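Zinc-finger (Saccharomonospora viridis, PDB 3RMQ) binds a zinc ion as a small zinc-finger protein, but its biological function is not known. Local coordinates at residues A[16-21]-A[33-38]; A[59-64]-A[92-97]; A[8-13]-A[52-57]; A[84-89]-A[109-114]. The protein carries 1 engineered substitution. All blocks are in the same frame, centred on the assembly; numbering follows the deposited sequence.

Interaction 1 of 4, residues A[16-21]-A[33-38]. With ZN (zinc ion), chain B.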
loop_
_atom_site.group_PDB
_atom_site.type_symbol
_atom_site.label_atom_id
_atom_site.label_comp_id
_atom_site.label_asym_id
_atom_site.label_seq_id
_atom_site.Cartn_x
_atom_site.Cartn_y
_atom_site.Cartn_z
ATOM N N ARG A 16 2.984 6.442 1.918
ATOM C CA ARG A 16 1.590 6.680 2.214
ATOM C C ARG A 16 0.865 5.321 2.139
ATOM O O ARG A 16 0.723 4.767 1.046
ATOM C CB ARG A 16 0.981 7.689 1.225
ATOM C CG ARG A 16 -0.268 8.305 1.832
ATOM C CD ARG A 16 -1.034 9.212 0.872
ATOM N NE ARG A 16 -0.250 10.403 0.557
ATOM C CZ ARG A 16 -0.690 11.441 -0.174
ATOM N NH1 ARG A 16 -1.923 11.417 -0.700
ATOM N NH2 ARG A 16 0.107 12.505 -0.376
ATOM N N HIS A 17 0.511 4.749 3.304
ATOM C CA HIS A 17 -0.079 3.408 3.345
ATOM C C HIS A 17 -1.582 3.535 3.367
ATOM O O HIS A 17 -2.103 4.663 3.461
ATOM C CB HIS A 17 0.378 2.640 4.601
ATOM C CG HIS A 17 1.840 2.316 4.612
ATOM N ND1 HIS A 17 2.383 1.236 3.936
ATOM C CD2 HIS A 17 2.877 2.943 5.222
ATOM C CE1 HIS A 17 3.685 1.187 4.174
ATOM N NE2 HIS A 17 4.010 2.227 4.937
ATOM N N VAL A 18 -2.268 2.392 3.305
ATOM C CA VAL A 18 -3.731 2.343 3.371
ATOM C C VAL A 18 -4.004 1.513 4.588
ATOM O O VAL A 18 -3.259 0.522 4.859
ATOM C CB VAL A 18 -4.370 1.682 2.123
ATOM C CG1 VAL A 18 -5.873 1.499 2.317
ATOM C CG2 VAL A 18 -4.105 2.551 0.894
ATOM N N TYR A 19 -5.030 1.877 5.349
ATOM C CA TYR A 19 -5.423 0.994 6.452
ATOM C C TYR A 19 -6.932 0.696 6.423
ATOM O O TYR A 19 -7.732 1.449 5.830
ATOM C CB TYR A 19 -4.978 1.569 7.818
ATOM C CG TYR A 19 -5.715 2.787 8.263
ATOM C CD1 TYR A 19 -5.404 4.051 7.749
ATOM C CD2 TYR A 19 -6.739 2.698 9.202
ATOM C CE1 TYR A 19 -6.114 5.179 8.136
ATOM C CE2 TYR A 19 -7.457 3.820 9.596
ATOM C CZ TYR A 19 -7.132 5.058 9.068
ATOM O OH TYR A 19 -7.838 6.170 9.468
ATOM N N ASP A 20 -7.294 -0.414 7.060
ATOM C CA ASP A 20 -8.694 -0.859 7.185
ATOM C C ASP A 20 -9.267 -0.165 8.441
ATOM O O ASP A 20 -8.815 -0.433 9.588
ATOM C CB ASP A 20 -8.680 -2.374 7.361
ATOM C CG ASP A 20 -10.063 -2.996 7.297
ATOM O OD1 ASP A 20 -11.046 -2.268 7.591
ATOM O OD2 ASP A 20 -10.169 -4.211 6.960
ATOM N N THR A 21 -10.240 0.722 8.253
ATOM C CA THR A 21 -10.730 1.543 9.363
ATOM C C THR A 21 -11.639 0.689 10.253
ATOM O O THR A 21 -12.085 1.180 11.288
ATOM C CB THR A 21 -11.574 2.734 8.872
ATOM O OG1 THR A 21 -12.787 2.223 8.285
ATOM C CG2 THR A 21 -10.787 3.567 7.795
ATOM N N THR A 33 -1.297 -1.580 11.463
ATOM C CA THR A 33 -0.803 -2.437 10.413
ATOM C C THR A 33 -1.566 -2.060 9.150
ATOM O O THR A 33 -2.804 -2.046 9.125
ATOM C CB THR A 33 -1.046 -3.917 10.741
ATOM O OG1 THR A 33 -0.324 -4.242 11.947
ATOM C CG2 THR A 33 -0.533 -4.783 9.611
ATOM N N ALA A 34 -0.808 -1.752 8.118
ATOM C CA ALA A 34 -1.377 -1.352 6.830
ATOM C C ALA A 34 -1.876 -2.565 6.013
ATOM O O ALA A 34 -1.604 -3.743 6.347
ATOM C CB ALA A 34 -0.313 -0.629 6.052
ATOM N N LEU A 35 -2.561 -2.309 4.898
ATOM C CA LEU A 35 -3.040 -3.432 4.057
ATOM C C LEU A 35 -1.854 -4.271 3.565
ATOM O O LEU A 35 -1.973 -5.472 3.296
ATOM C CB LEU A 35 -3.807 -2.937 2.818
ATOM C CG LEU A 35 -5.104 -2.221 3.038
ATOM C CD1 LEU A 35 -5.779 -2.016 1.653
ATOM C CD2 LEU A 35 -5.968 -3.001 4.039
ATOM N N CYS A 36 -0.687 -3.659 3.460
ATOM C CA CYS A 36 0.471 -4.395 2.913
ATOM C C CYS A 36 1.093 -5.284 3.963
ATOM O O CYS A 36 2.033 -6.063 3.678
ATOM C CB CYS A 36 1.546 -3.418 2.388
ATOM S SG CYS A 36 2.216 -2.351 3.677
ATOM N N GLY A 37 0.612 -5.164 5.198
ATOM C CA GLY A 37 1.128 -6.024 6.254
ATOM C C GLY A 37 2.220 -5.428 7.129
ATOM O O GLY A 37 2.565 -5.993 8.150
ATOM N N GLU A 38 2.756 -4.275 6.743
ATOM C CA GLU A 38 3.769 -3.591 7.560
ATOM C C GLU A 38 3.114 -2.908 8.768
ATOM O O GLU A 38 2.108 -2.217 8.620
ATOM C CB GLU A 38 4.504 -2.538 6.723
ATOM C CG GLU A 38 5.445 -3.110 5.665
ATOM C CD GLU A 38 6.666 -3.785 6.269
ATOM O OE1 GLU A 38 7.587 -3.064 6.700
ATOM O OE2 GLU A 38 6.695 -5.030 6.315
HETATM ZN ZN ZN B . 1.667 -0.255 2.686
HETATM O O HOH W 1 -5.295 -2.223 7.826
#
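His17 and Cys36 point at each other across this contact and hold the same zinc ion. His17 binds through ND1 at 2.1 Å from the metal. Cys36 SG binds it at 2.4 Å. The sulfur meets the imidazole obliquely, and SG lies 3.6 Å from His17 ND1. The torsion of Cys36 (chi1 62°) puts SG between the backbone N and the carbonyl carbon, which turns it toward the metal. Beside the metal, the methyl of Ala34 touches His17 CB. Farther along, Val18 and Leu35 cross obliquely, and Val18 CG1 meets Leu35 CD1 at 3.6 Å. The backbones are tied by Leu35 N to Val18 O at 2.9 Å. A water bridges Asp20 N and Thr33 O.

Residues 34-37 form a type I turn that presents Cys36. Its sulfur also accepts a weak bond from Glu38 N. Cys59 and Cys62 complete the site of three cysteines and one histidine. Three thiolates and one neutral imidazole would leave a net negative centre, and the weak N-H...S bond from Glu38 N may offset a little of the charge on the Cys36 sulfur.

Interaction 2 of 4, residues A[59-64]-A[92-97]; sequences CPVCTI and TRLAEV. With ZN (zinc ion), chain B.
Val61, Leu94, Ile64 and Val97 meet through methyl groups, and no flat group has a face or edge in the contact; Arg93 joins through its aliphatic CG and not through its guanidinium. The motif is a CxxC zinc site at the start of a helix. Cys59 caps helix 60-69 and Cys62 lies in its first turn, and the other side of that helix packs on helix 88-97. The two short axes run roughly parallel, crossing at -28° with a closest approach of 9.6 Å.

Val61 is the central side chain. Its CG1 lies anti to the backbone N (chi1 175°), which sends this branch toward helix 88-97. There it reaches the CA of Leu94 at 4.0 Å, Arg93 CG and Val97 CG2. The Val61 and Leu94 side chains slide past each other in opposite directions. Ile64 crosses Leu94 at about a right angle, and its CG2 meets Leu94 CD1 at 3.8 Å. The far end of Ile64 turns toward helix 74-81. Leu94 also touches helix 102-109, so these residues belong to a shared apolar core.

The two cysteines lie on the zinc side, with Cys62 pointing away from helix 88-97. Cys59 SG is 2.4 Å from the zinc and Cys62 SG 2.3 Å. His17 and Cys36 supply the other two ligands. Cys59 is the N-cap residue of helix 60-69. Its sulfur accepts the first turn's amide: Cys62 N to Cys59 SG, 3.4 Å, nearly straight at 173°.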
loop_
_atom_site.group_PDB
_atom_site.type_symbol
_atom_site.label_atom_id
_atom_site.label_comp_id
_atom_site.label_asym_id
_atom_site.label_seq_id
_atom_site.Cartn_x
_atom_site.Cartn_y
_atom_site.Cartn_z
ATOM N N CYS A 59 2.576 3.856 -0.954
ATOM C CA CYS A 59 3.028 2.472 -0.788
ATOM C C CYS A 59 2.496 1.667 -1.976
ATOM O O CYS A 59 1.282 1.575 -2.174
ATOM C CB CYS A 59 2.465 1.877 0.534
ATOM S SG CYS A 59 2.846 0.071 0.675
ATOM N N PRO A 60 3.387 1.124 -2.833
ATOM C CA PRO A 60 2.852 0.404 -4.006
ATOM C C PRO A 60 1.992 -0.783 -3.603
ATOM O O PRO A 60 0.993 -1.089 -4.260
ATOM C CB PRO A 60 4.127 -0.101 -4.724
ATOM C CG PRO A 60 5.184 0.913 -4.324
ATOM C CD PRO A 60 4.853 1.228 -2.860
ATOM N N VAL A 61 2.375 -1.481 -2.532
ATOM C CA VAL A 61 1.638 -2.692 -2.157
ATOM C C VAL A 61 0.225 -2.354 -1.656
ATOM O O VAL A 61 -0.774 -2.957 -2.080
ATOM C CB VAL A 61 2.420 -3.462 -1.072
ATOM C CG1 VAL A 61 1.613 -4.639 -0.602
ATOM C CG2 VAL A 61 3.790 -3.918 -1.684
ATOM N N CYS A 62 0.145 -1.382 -0.765
ATOM C CA CYS A 62 -1.155 -0.918 -0.275
ATOM C C CYS A 62 -2.055 -0.418 -1.424
ATOM O O CYS A 62 -3.271 -0.637 -1.397
ATOM C CB CYS A 62 -0.983 0.243 0.731
ATOM S SG CYS A 62 -0.582 -0.276 2.382
ATOM N N THR A 63 -1.483 0.295 -2.385
ATOM C CA THR A 63 -2.284 0.874 -3.488
ATOM C C THR A 63 -2.939 -0.251 -4.308
ATOM O O THR A 63 -4.119 -0.197 -4.621
ATOM C CB THR A 63 -1.404 1.766 -4.433
ATOM O OG1 THR A 63 -0.791 2.845 -3.688
ATOM C CG2 THR A 63 -2.275 2.384 -5.601
ATOM N N ILE A 64 -2.144 -1.276 -4.659
ATOM C CA ILE A 64 -2.634 -2.415 -5.431
ATOM C C ILE A 64 -3.597 -3.243 -4.556
ATOM O O ILE A 64 -4.638 -3.684 -5.034
ATOM C CB ILE A 64 -1.466 -3.319 -5.910
ATOM C CG1 ILE A 64 -0.563 -2.572 -6.905
ATOM C CG2 ILE A 64 -1.985 -4.654 -6.504
ATOM C CD1 ILE A 64 -1.289 -1.856 -7.947
ATOM N N THR A 92 7.568 -9.309 -3.250
ATOM C CA THR A 92 7.286 -10.508 -2.475
ATOM C C THR A 92 6.267 -10.161 -1.376
ATOM O O THR A 92 5.436 -10.997 -1.005
ATOM C CB THR A 92 8.568 -11.187 -1.941
ATOM O OG1 THR A 92 9.240 -10.302 -1.049
ATOM C CG2 THR A 92 9.492 -11.549 -3.109
ATOM N N ARG A 93 6.279 -8.919 -0.898
ATOM C CA ARG A 93 5.246 -8.481 0.040
ATOM C C ARG A 93 3.839 -8.471 -0.636
ATOM O O ARG A 93 2.853 -8.907 -0.041
ATOM C CB ARG A 93 5.605 -7.095 0.603
ATOM C CG ARG A 93 4.651 -6.585 1.666
ATOM C CD ARG A 93 5.196 -5.223 2.288
ATOM N NE ARG A 93 6.534 -5.413 2.859
ATOM C CZ ARG A 93 7.563 -4.566 2.733
ATOM N NH1 ARG A 93 7.431 -3.435 2.062
ATOM N NH2 ARG A 93 8.747 -4.850 3.288
ATOM N N LEU A 94 3.745 -8.001 -1.889
ATOM C CA LEU A 94 2.445 -8.014 -2.596
ATOM C C LEU A 94 1.970 -9.457 -2.816
ATOM O O LEU A 94 0.768 -9.733 -2.767
ATOM C CB LEU A 94 2.542 -7.338 -3.963
ATOM C CG LEU A 94 1.251 -7.253 -4.794
ATOM C CD1 LEU A 94 0.193 -6.480 -4.052
ATOM C CD2 LEU A 94 1.530 -6.577 -6.133
ATOM N N ALA A 95 2.896 -10.367 -3.108
ATOM C CA ALA A 95 2.520 -11.774 -3.329
ATOM C C ALA A 95 1.926 -12.419 -2.072
ATOM O O ALA A 95 1.199 -13.407 -2.162
ATOM C CB ALA A 95 3.704 -12.601 -3.834
ATOM N N GLU A 96 2.246 -11.879 -0.906
ATOM C CA GLU A 96 1.697 -12.417 0.328
ATOM C C GLU A 96 0.240 -11.977 0.493
ATOM O O GLU A 96 -0.533 -12.614 1.202
ATOM C CB GLU A 96 2.544 -11.972 1.532
ATOM C CG GLU A 96 3.840 -12.768 1.721
ATOM C CD GLU A 96 3.605 -14.233 2.170
ATOM O OE1 GLU A 96 4.485 -15.090 1.911
ATOM O OE2 GLU A 96 2.549 -14.527 2.791
ATOM N N VAL A 97 -0.122 -10.889 -0.181
ATOM C CA VAL A 97 -1.447 -10.290 -0.101
ATOM C C VAL A 97 -2.375 -10.795 -1.187
ATOM O O VAL A 97 -3.570 -10.935 -0.958
ATOM C CB VAL A 97 -1.372 -8.728 -0.309
ATOM C CG1 VAL A 97 -2.759 -8.126 -0.435
ATOM C CG2 VAL A 97 -0.593 -8.066 0.794
HETATM ZN ZN ZN B . 1.667 -0.255 2.686
#

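Interaction 3 of 4, residues A[8-13]-A[52-57]; sequences LWQQAD and GLWFDG
Gln11 OE1 is gripped by two donors, Asp56 N at 3.0 Å and a water at 2.7 Å. The same water also donates to Asp56 O, so it closes a small bridge between the two residues. Asp56 N approaches from above the carbonyl plane of the Gln11 amide, 41° out of it. The contact joins strand 7-12, one arm of the antiparallel hairpin of this zinc-finger fold, to the loop that leads into helix 60-69.

In Gln11, CG anti to the backbone N (chi1 -178°) and the extended chain carry the amide to Asp56 of the loop. Its NE2 is held by Asp48 from outside the contact. Trp54 lies against the root of this chain. Gln11 CB sits over the five-membered ring as a CH-pi contact, 3.5 Å from its centroid and 6° off the normal. The backbone N of Gln11 lies above the same face, nearer the rim. That buried N has no hydrogen-bond partner in the model; the indole face lies over it.

The six-membered end of Trp54 reaches along the strand. Its CH2 comes 3.3 Å from Trp9 O, and its CZ3 touches Trp9 CB. The Gln10 side chain crosses Trp54 at about a right angle, with amide and ring planes steeply inclined. Trp54 NE1 bonds to Asp48 O, which also receives Gln10 NE2. That nitrogen has a second, in-strand bond: Gln10 NE2 to Gln11 O, 2.8 Å.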
loop_
_atom_site.group_PDB
_atom_site.type_symbol
_atom_site.label_atom_id
_atom_site.label_comp_id
_atom_site.label_asym_id
_atom_site.label_seq_id
_atom_site.Cartn_x
_atom_site.Cartn_y
_atom_site.Cartn_z
ATOM N N LEU A 8 -8.763 4.017 4.359
ATOM C CA LEU A 8 -8.264 5.413 4.315
ATOM C C LEU A 8 -6.747 5.374 4.188
ATOM O O LEU A 8 -6.113 4.351 4.513
ATOM C CB LEU A 8 -8.639 6.181 5.585
ATOM C CG LEU A 8 -10.146 6.523 5.770
ATOM C CD1 LEU A 8 -10.349 7.137 7.094
ATOM C CD2 LEU A 8 -10.627 7.509 4.618
ATOM N N TRP A 9 -6.172 6.491 3.757
ATOM C CA TRP A 9 -4.731 6.619 3.626
ATOM C C TRP A 9 -4.126 7.172 4.907
ATOM O O TRP A 9 -4.781 7.982 5.604
ATOM C CB TRP A 9 -4.398 7.567 2.426
ATOM C CG TRP A 9 -4.818 6.969 1.118
ATOM C CD1 TRP A 9 -6.074 7.024 0.530
ATOM C CD2 TRP A 9 -3.989 6.191 0.229
ATOM N NE1 TRP A 9 -6.049 6.313 -0.671
ATOM C CE2 TRP A 9 -4.787 5.825 -0.885
ATOM C CE3 TRP A 9 -2.636 5.781 0.265
ATOM C CZ2 TRP A 9 -4.285 5.032 -1.960
ATOM C CZ3 TRP A 9 -2.124 4.995 -0.834
ATOM C CH2 TRP A 9 -2.956 4.643 -1.907
ATOM N N GLN A 10 -2.880 6.777 5.193
ATOM C CA GLN A 10 -2.132 7.370 6.298
ATOM C C GLN A 10 -0.635 7.259 6.028
ATOM O O GLN A 10 -0.140 6.156 5.757
ATOM C CB GLN A 10 -2.479 6.650 7.625
ATOM C CG GLN A 10 -1.591 7.066 8.824
ATOM C CD GLN A 10 -1.738 8.545 9.157
ATOM O OE1 GLN A 10 -2.859 9.021 9.343
ATOM N NE2 GLN A 10 -0.614 9.286 9.202
ATOM N N GLN A 11 0.066 8.383 6.091
ATOM C CA GLN A 11 1.530 8.366 5.855
ATOM C C GLN A 11 2.206 7.833 7.117
ATOM O O GLN A 11 1.855 8.233 8.263
ATOM C CB GLN A 11 2.061 9.762 5.570
ATOM C CG GLN A 11 3.600 9.755 5.272
ATOM C CD GLN A 11 4.079 11.092 4.824
ATOM O OE1 GLN A 11 3.906 11.466 3.652
ATOM N NE2 GLN A 11 4.645 11.868 5.754
ATOM N N ALA A 12 3.172 6.927 6.939
ATOM C CA ALA A 12 3.950 6.434 8.074
ATOM C C ALA A 12 5.137 5.653 7.564
ATOM O O ALA A 12 5.054 4.968 6.546
ATOM C CB ALA A 12 3.069 5.520 8.973
ATOM N N ASP A 13 6.256 5.823 8.254
ATOM C CA ASP A 13 7.465 5.089 7.931
ATOM C C ASP A 13 7.857 5.248 6.484
ATOM O O ASP A 13 8.291 4.283 5.831
ATOM C CB ASP A 13 7.310 3.606 8.237
ATOM C CG ASP A 13 8.680 2.923 8.384
ATOM O OD1 ASP A 13 9.690 3.641 8.634
ATOM O OD2 ASP A 13 8.755 1.687 8.241
ATOM N N GLY A 52 -1.689 17.663 4.897
ATOM C CA GLY A 52 -1.169 18.625 3.925
ATOM C C GLY A 52 0.350 18.568 3.752
ATOM O O GLY A 52 0.914 19.129 2.816
ATOM N N LEU A 53 1.028 17.905 4.671
ATOM C CA LEU A 53 2.477 17.733 4.589
ATOM C C LEU A 53 2.862 16.303 4.172
ATOM O O LEU A 53 4.030 15.877 4.366
ATOM C CB LEU A 53 3.133 17.999 5.964
ATOM C CG LEU A 53 2.852 19.334 6.665
ATOM C CD1 LEU A 53 3.670 19.390 7.963
ATOM C CD2 LEU A 53 3.162 20.540 5.721
ATOM N N TRP A 54 1.917 15.513 3.656
ATOM C CA TRP A 54 2.265 14.160 3.266
ATOM C C TRP A 54 2.969 14.146 1.920
ATOM O O TRP A 54 2.304 14.128 0.860
ATOM C CB TRP A 54 1.018 13.312 3.125
ATOM C CG TRP A 54 0.412 12.920 4.464
ATOM C CD1 TRP A 54 0.880 13.182 5.742
ATOM C CD2 TRP A 54 -0.769 12.144 4.612
ATOM N NE1 TRP A 54 -0.012 12.644 6.678
ATOM C CE2 TRP A 54 -1.028 12.014 6.001
ATOM C CE3 TRP A 54 -1.670 11.590 3.692
ATOM C CZ2 TRP A 54 -2.135 11.347 6.488
ATOM C CZ3 TRP A 54 -2.809 10.897 4.196
ATOM C CH2 TRP A 54 -3.011 10.783 5.558
ATOM N N PHE A 55 4.297 14.151 1.942
ATOM C CA PHE A 55 5.049 14.192 0.681
ATOM C C PHE A 55 5.664 12.834 0.324
ATOM O O PHE A 55 6.282 12.684 -0.721
ATOM C CB PHE A 55 6.201 15.239 0.769
ATOM C CG PHE A 55 5.735 16.656 1.022
ATOM C CD1 PHE A 55 4.407 17.030 0.829
ATOM C CD2 PHE A 55 6.610 17.609 1.487
ATOM C CE1 PHE A 55 3.972 18.354 1.097
ATOM C CE2 PHE A 55 6.190 18.929 1.723
ATOM C CZ PHE A 55 4.871 19.298 1.512
ATOM N N ASP A 56 5.570 11.851 1.207
ATOM C CA ASP A 56 6.114 10.531 0.879
ATOM C C ASP A 56 5.350 9.911 -0.273
ATOM O O ASP A 56 4.154 10.150 -0.435
ATOM C CB ASP A 56 5.993 9.607 2.081
ATOM C CG ASP A 56 7.004 9.975 3.201
ATOM O OD1 ASP A 56 8.140 10.380 2.856
ATOM O OD2 ASP A 56 6.664 9.824 4.393
ATOM N N GLY A 57 6.010 9.043 -1.020
ATOM C CA GLY A 57 5.343 8.382 -2.119
ATOM C C GLY A 57 4.314 7.375 -1.614
ATOM O O GLY A 57 4.454 6.863 -0.499
HETATM O O HOH W 2 2.414 10.749 1.573
#

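Interaction 4 of 4, residues A[84-89]-A[109-114]; sequences FDWSPA and TGARMV
Trp86 lies against Thr109 with one ring face. Thr109 CG2 is 3.6 Å above the indole plane, over its centre, while Thr109 CB sits over the five-membered ring as a CH-pi contact. Ala111 adds its methyl at the base of the indole, CB to Trp86 CB, 3.5 Å. Arg112 takes the backbone: NH1 at 3.1 Å and NH2 at 3.2 Å both donate to Trp86 O. The guanidinium comes end-on, with Trp86 O close to its plane, and Pro88 CD lies at its edge.

A second shell fixes these groups. Arg112 bends at chi2 (-67°), folding its end back, and NH1 also donates to Ala111 O. Thr109 OG1 accepts from Ala111 N in an ST turn and is bonded to Val106 O as well. Trp86 NE1 is held by Ala81 O. Gly110, just after helix 102-109, leaves helical angles with a positive phi. Ser87 caps helix 88-97 through Leu90 N.

The contact therefore ties the start of helix 88-97 to the end of helix 102-109. The indole also touches Pro60 and Ile64 of helix 60-69, and Ile91 and Leu94 of helix 88-97.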
loop_
_atom_site.group_PDB
_atom_site.type_symbol
_atom_site.label_atom_id
_atom_site.label_comp_id
_atom_site.label_asym_id
_atom_site.label_seq_id
_atom_site.Cartn_x
_atom_site.Cartn_y
_atom_site.Cartn_z
ATOM N N PHE A 84 4.616 2.461 -10.315
ATOM C CA PHE A 84 5.539 2.360 -9.172
ATOM C C PHE A 84 6.839 1.641 -9.542
ATOM O O PHE A 84 6.882 0.914 -10.533
ATOM C CB PHE A 84 4.855 1.595 -8.022
ATOM C CG PHE A 84 3.622 2.264 -7.527
ATOM C CD1 PHE A 84 3.722 3.437 -6.816
ATOM C CD2 PHE A 84 2.367 1.710 -7.738
ATOM C CE1 PHE A 84 2.593 4.071 -6.336
ATOM C CE2 PHE A 84 1.232 2.333 -7.283
ATOM C CZ PHE A 84 1.341 3.520 -6.565
ATOM N N ASP A 85 7.873 1.834 -8.723
ATOM C CA ASP A 85 9.096 1.032 -8.777
ATOM C C ASP A 85 8.955 -0.152 -7.810
ATOM O O ASP A 85 8.555 0.023 -6.677
ATOM C CB ASP A 85 10.303 1.891 -8.393
ATOM C CG ASP A 85 10.481 3.105 -9.323
ATOM O OD1 ASP A 85 10.016 3.042 -10.489
ATOM O OD2 ASP A 85 11.074 4.122 -8.882
ATOM N N TRP A 86 9.283 -1.344 -8.269
ATOM C CA TRP A 86 8.995 -2.562 -7.535
ATOM C C TRP A 86 10.269 -3.348 -7.186
ATOM O O TRP A 86 10.866 -4.025 -8.039
ATOM C CB TRP A 86 8.105 -3.454 -8.375
ATOM C CG TRP A 86 6.718 -2.927 -8.542
ATOM C CD1 TRP A 86 6.211 -2.189 -9.587
ATOM C CD2 TRP A 86 5.667 -3.134 -7.642
ATOM N NE1 TRP A 86 4.876 -1.930 -9.369
ATOM C CE2 TRP A 86 4.509 -2.512 -8.183
ATOM C CE3 TRP A 86 5.568 -3.790 -6.428
ATOM C CZ2 TRP A 86 3.296 -2.503 -7.513
ATOM C CZ3 TRP A 86 4.351 -3.810 -5.774
ATOM C CH2 TRP A 86 3.230 -3.160 -6.316
ATOM N N SER A 87 10.682 -3.257 -5.933
ATOM C CA SER A 87 11.839 -3.992 -5.462
ATOM C C SER A 87 11.419 -5.405 -5.081
ATOM O O SER A 87 10.233 -5.684 -4.961
ATOM C CB SER A 87 12.411 -3.310 -4.246
ATOM O OG SER A 87 11.481 -3.433 -3.200
ATOM N N PRO A 88 12.398 -6.304 -4.886
ATOM C CA PRO A 88 12.023 -7.662 -4.491
ATOM C C PRO A 88 11.280 -7.640 -3.162
ATOM O O PRO A 88 10.385 -8.439 -2.963
ATOM C CB PRO A 88 13.381 -8.392 -4.370
ATOM C CG PRO A 88 14.270 -7.672 -5.317
ATOM C CD PRO A 88 13.823 -6.205 -5.264
ATOM N N ALA A 89 11.620 -6.718 -2.268
ATOM C CA ALA A 89 10.930 -6.631 -1.004
ATOM C C ALA A 89 9.454 -6.331 -1.239
ATOM O O ALA A 89 8.589 -6.934 -0.612
ATOM C CB ALA A 89 11.564 -5.525 -0.107
ATOM N N THR A 109 2.678 -6.393 -11.900
ATOM C CA THR A 109 3.391 -5.188 -11.532
ATOM C C THR A 109 4.004 -4.521 -12.752
ATOM O O THR A 109 4.289 -3.331 -12.713
ATOM C CB THR A 109 4.538 -5.466 -10.545
ATOM O OG1 THR A 109 5.460 -6.392 -11.147
ATOM C CG2 THR A 109 4.006 -6.013 -9.210
ATOM N N GLY A 110 4.247 -5.282 -13.825
ATOM C CA GLY A 110 4.984 -4.743 -14.954
ATOM C C GLY A 110 6.417 -4.412 -14.548
ATOM O O GLY A 110 7.085 -3.601 -15.187
ATOM N N ALA A 111 6.893 -5.032 -13.475
ATOM C CA ALA A 111 8.161 -4.616 -12.847
ATOM C C ALA A 111 9.427 -5.104 -13.561
ATOM O O ALA A 111 10.516 -4.528 -13.358
ATOM C CB ALA A 111 8.207 -5.103 -11.412
ATOM N N ARG A 112 9.305 -6.161 -14.356
ATOM C CA ARG A 112 10.472 -6.770 -14.998
ATOM C C ARG A 112 10.174 -6.952 -16.488
ATOM O O ARG A 112 10.692 -7.855 -17.152
ATOM C CB ARG A 112 10.818 -8.102 -14.347
ATOM C CG ARG A 112 11.184 -8.011 -12.866
ATOM C CD ARG A 112 12.517 -7.260 -12.604
ATOM N NE ARG A 112 12.859 -7.244 -11.174
ATOM C CZ ARG A 112 12.524 -6.268 -10.318
ATOM N NH1 ARG A 112 11.846 -5.192 -10.734
ATOM N NH2 ARG A 112 12.838 -6.384 -9.044
HETATM N N MSE A 113 9.333 -6.064 -17.001
HETATM C CA MSE A 113 8.981 -6.059 -18.410
HETATM C C MSE A 113 9.209 -4.660 -18.980
HETATM O O MSE A 113 8.792 -3.668 -18.371
HETATM C CB MSE A 113 7.513 -6.436 -18.568
HETATM C CG MSE A 113 7.198 -7.860 -18.177
HETATM SE SE MSE A 113 5.280 -8.101 -18.071
HETATM C CE MSE A 113 4.704 -6.418 -18.889
ATOM N N VAL A 114 9.856 -4.583 -20.145
ATOM C CA VAL A 114 10.132 -3.302 -20.805
ATOM C C VAL A 114 8.898 -2.757 -21.529
ATOM O O VAL A 114 8.083 -2.035 -20.952
ATOM C CB VAL A 114 11.255 -3.440 -21.837
ATOM C CG1 VAL A 114 10.827 -4.393 -22.949
ATOM C CG2 VAL A 114 11.617 -2.078 -22.399
HETATM O O HOH W 3 6.067 -1.300 -13.036
#

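How the interactions relate
Interactions 1 and 2 share the zinc ion, with centres about 10 Å apart. Each supplies two of its four ligands. Interaction 3 sets the other strand of the hairpin against loop 52-57. Its centre is about 12 Å from that of interaction 1, and backbone bonds between strands 7-12 and 15-20 join the two. Along the chain, interaction 1 falls between the two segments of interaction 3. Interactions 2 and 4 have alternating segments, share helix 88-97 and touch, with centres about 11 Å apart. Interactions 3 and 4 have centres about 22 Å apart and do not touch. The zinc site thus joins the N-terminal hairpin and loops to the helical C-terminal half through helix 60-69.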